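Local coordinates for glucose-binding protein (PDB 2B3B) that binds glucose and related sugars in the cleft between its two lobes, probably as the receptor of a bacterial sugar transport system, at residues P115-R120 with M275-F280. Numbering follows the deposited sequence.
With GLC (alpha-D-glucopyranose), chain G.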
loop_
_atom_site.group_PDB
_atom_site.type_symbol
_atom_site.label_atom_id
_atom_site.label_comp_id
_atom_site.label_asym_id
_atom_site.label_seq_id
_atom_site.Cartn_x
_atom_site.Cartn_y
_atom_site.Cartn_z
ATOM N N PRO A 115 5.471 -1.942 12.987
ATOM C CA PRO A 115 5.759 -1.556 11.613
ATOM C C PRO A 115 7.135 -1.987 11.096
ATOM O O PRO A 115 8.173 -1.792 11.778
ATOM C CB PRO A 115 5.670 -0.041 11.635
ATOM C CG PRO A 115 5.221 0.345 12.998
ATOM C CD PRO A 115 5.356 -0.780 13.897
ATOM N N VAL A 116 7.157 -2.523 9.878
ATOM C CA VAL A 116 8.404 -2.986 9.286
ATOM C C VAL A 116 8.881 -2.031 8.220
ATOM O O VAL A 116 10.061 -2.014 7.850
ATOM C CB VAL A 116 8.301 -4.449 8.797
ATOM C CG1 VAL A 116 7.311 -4.601 7.677
ATOM C CG2 VAL A 116 9.690 -4.972 8.334
ATOM N N ASN A 117 7.966 -1.191 7.735
ATOM C CA ASN A 117 8.235 -0.388 6.579
ATOM C C ASN A 117 7.261 0.765 6.450
ATOM O O ASN A 117 6.319 0.890 7.236
ATOM C CB ASN A 117 8.198 -1.264 5.308
ATOM C CG ASN A 117 6.783 -1.713 4.903
ATOM O OD1 ASN A 117 5.787 -1.276 5.464
ATOM N ND2 ASN A 117 6.707 -2.599 3.906
ATOM N N ILE A 118 7.537 1.603 5.467
ATOM C CA ILE A 118 6.592 2.596 4.948
ATOM C C ILE A 118 6.579 2.412 3.414
ATOM O O ILE A 118 7.638 2.457 2.778
ATOM C CB ILE A 118 7.026 4.043 5.243
ATOM C CG1 ILE A 118 7.203 4.284 6.765
ATOM C CG2 ILE A 118 6.045 5.044 4.617
ATOM C CD1 ILE A 118 5.882 4.355 7.520
ATOM N N HIS A 119 5.392 2.188 2.833
ATOM C CA HIS A 119 5.198 2.286 1.379
ATOM C C HIS A 119 4.454 3.569 1.058
ATOM O O HIS A 119 3.704 4.095 1.866
ATOM C CB HIS A 119 4.395 1.109 0.797
ATOM C CG HIS A 119 5.206 -0.097 0.437
ATOM N ND1 HIS A 119 6.152 -0.092 -0.564
ATOM C CD2 HIS A 119 5.166 -1.367 0.911
ATOM C CE1 HIS A 119 6.682 -1.297 -0.664
ATOM N NE2 HIS A 119 6.100 -2.089 0.216
ATOM N N ARG A 120 4.646 4.048 -0.158
ATOM C CA ARG A 120 3.923 5.194 -0.689
ATOM C C ARG A 120 3.009 4.690 -1.792
ATOM O O ARG A 120 3.438 3.881 -2.618
ATOM C CB ARG A 120 4.901 6.180 -1.280
ATOM C CG ARG A 120 4.280 7.469 -1.762
ATOM C CD ARG A 120 5.339 8.407 -2.204
ATOM N NE ARG A 120 4.804 9.722 -2.529
ATOM C CZ ARG A 120 5.545 10.778 -2.859
ATOM N NH1 ARG A 120 6.857 10.687 -2.909
ATOM N NH2 ARG A 120 4.972 11.942 -3.120
ATOM N N MET A 275 0.698 7.444 2.567
ATOM C CA MET A 275 1.491 6.344 3.122
ATOM C C MET A 275 0.625 5.174 3.457
ATOM O O MET A 275 -0.602 5.301 3.573
ATOM C CB MET A 275 2.272 6.779 4.384
ATOM C CG MET A 275 1.425 7.275 5.537
ATOM S SD MET A 275 0.719 6.027 6.620
ATOM C CE MET A 275 2.170 5.286 7.372
ATOM N N LEU A 276 1.304 4.051 3.637
ATOM C CA LEU A 276 0.786 2.863 4.291
ATOM C C LEU A 276 1.959 2.157 4.960
ATOM O O LEU A 276 3.096 2.442 4.668
ATOM C CB LEU A 276 0.103 1.911 3.288
ATOM C CG LEU A 276 1.026 1.484 2.132
ATOM C CD1 LEU A 276 1.131 -0.009 2.079
ATOM C CD2 LEU A 276 0.645 2.097 0.761
ATOM N N SER A 277 1.670 1.208 5.826
ATOM C CA SER A 277 2.708 0.509 6.567
ATOM C C SER A 277 2.320 -0.948 6.798
ATOM O O SER A 277 1.232 -1.264 7.337
ATOM C CB SER A 277 2.977 1.236 7.894
ATOM O OG SER A 277 4.037 0.642 8.605
ATOM N N ASP A 278 3.210 -1.836 6.372
ATOM C CA ASP A 278 3.121 -3.245 6.723
ATOM C C ASP A 278 3.657 -3.455 8.144
ATOM O O ASP A 278 4.733 -2.962 8.487
ATOM C CB ASP A 278 3.921 -4.080 5.742
ATOM C CG ASP A 278 3.364 -4.016 4.318
ATOM O OD1 ASP A 278 2.142 -4.243 4.146
ATOM O OD2 ASP A 278 4.162 -3.755 3.386
ATOM N N SER A 279 2.911 -4.199 8.949
ATOM C CA SER A 279 3.235 -4.397 10.346
ATOM C C SER A 279 2.863 -5.815 10.741
ATOM O O SER A 279 2.129 -6.518 10.019
ATOM C CB SER A 279 2.528 -3.324 11.197
ATOM O OG SER A 279 1.159 -3.604 11.389
ATOM N N PHE A 280 3.407 -6.248 11.872
ATOM C CA PHE A 280 3.138 -7.554 12.435
ATOM C C PHE A 280 2.747 -7.416 13.905
ATOM O O PHE A 280 3.373 -6.673 14.648
ATOM C CB PHE A 280 4.382 -8.434 12.329
ATOM C CG PHE A 280 4.622 -8.962 10.945
ATOM C CD1 PHE A 280 3.976 -10.105 10.519
ATOM C CD2 PHE A 280 5.468 -8.302 10.085
ATOM C CE1 PHE A 280 4.169 -10.596 9.222
ATOM C CE2 PHE A 280 5.692 -8.779 8.781
ATOM C CZ PHE A 280 5.013 -9.936 8.349
HETATM C C1 GLC G . -0.069 -4.281 0.079
HETATM C C2 GLC G . 1.201 -4.220 0.997
HETATM C C3 GLC G . 2.557 -4.337 0.286
HETATM C C4 GLC G . 2.443 -5.174 -0.991
HETATM C C5 GLC G . 1.359 -4.597 -1.922
HETATM C C6 GLC G . 1.121 -5.384 -3.221
HETATM O O1 GLC G . -1.022 -3.307 0.289
HETATM O O2 GLC G . 1.162 -3.209 2.018
HETATM O O3 GLC G . 3.461 -4.985 1.168
HETATM O O4 GLC G . 3.684 -5.189 -1.676
HETATM O O5 GLC G . 0.082 -4.496 -1.315
HETATM O O6 GLC G . 0.716 -6.692 -2.945
#
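D278 grips the glucose with both carboxylate oxygens, OD1 accepting from GLC O2 at 2.6 Å and OD2 from GLC O3, while N117 steadies it from across the contact. Segments 115-120 and 275-280, the latter on strand 272-280 of the mixed sheet, run antiparallel through the sugar-binding cleft of a periplasmic-binding-protein fold. An aspartate suits this place because its two oxygens can serve two adjacent hydroxyls at once. N117 ND2 donates to D278 OD2 at 2.8 Å, nearly straight at 167°; OD2 lies close to the amide plane and receives the bond on its anti lone pair, away from OD1. N117 CG sits between the backbone N and carbonyl carbon (chi1 72°), which turns the amide onto D278. OD1 of D278 also takes a bond from Q64. H119 brings CD2 to D278 OD2 at the ring edge, the ring and carboxylate planes 80° apart; its nitrogens bond to D243 and K312, whose NZ also bonds to the glucose. L276 lays CG against H119 CB, an apolar contact, and packs its methyl CD1 against GLC O2.

Further out, two short ladders frame the site. One joins H119 with L276, a hydrogen-bonded pair, and R120 with M275, a non-hydrogen-bonded one. The other is the non-hydrogen-bonded pair P115 with S279, beside which V116 N bonds to D278 O. In the loop between them the register slips by one residue, and the side-chain OD1 of N117, not its backbone, accepts D278 N at 2.8 Å. Away from the sugar, where helix 99-104 and W337 also pack, the methyls I118 CD1 and M275 CE meet at 3.8 Å. S277 OG donates to N117 O at 2.7 Å.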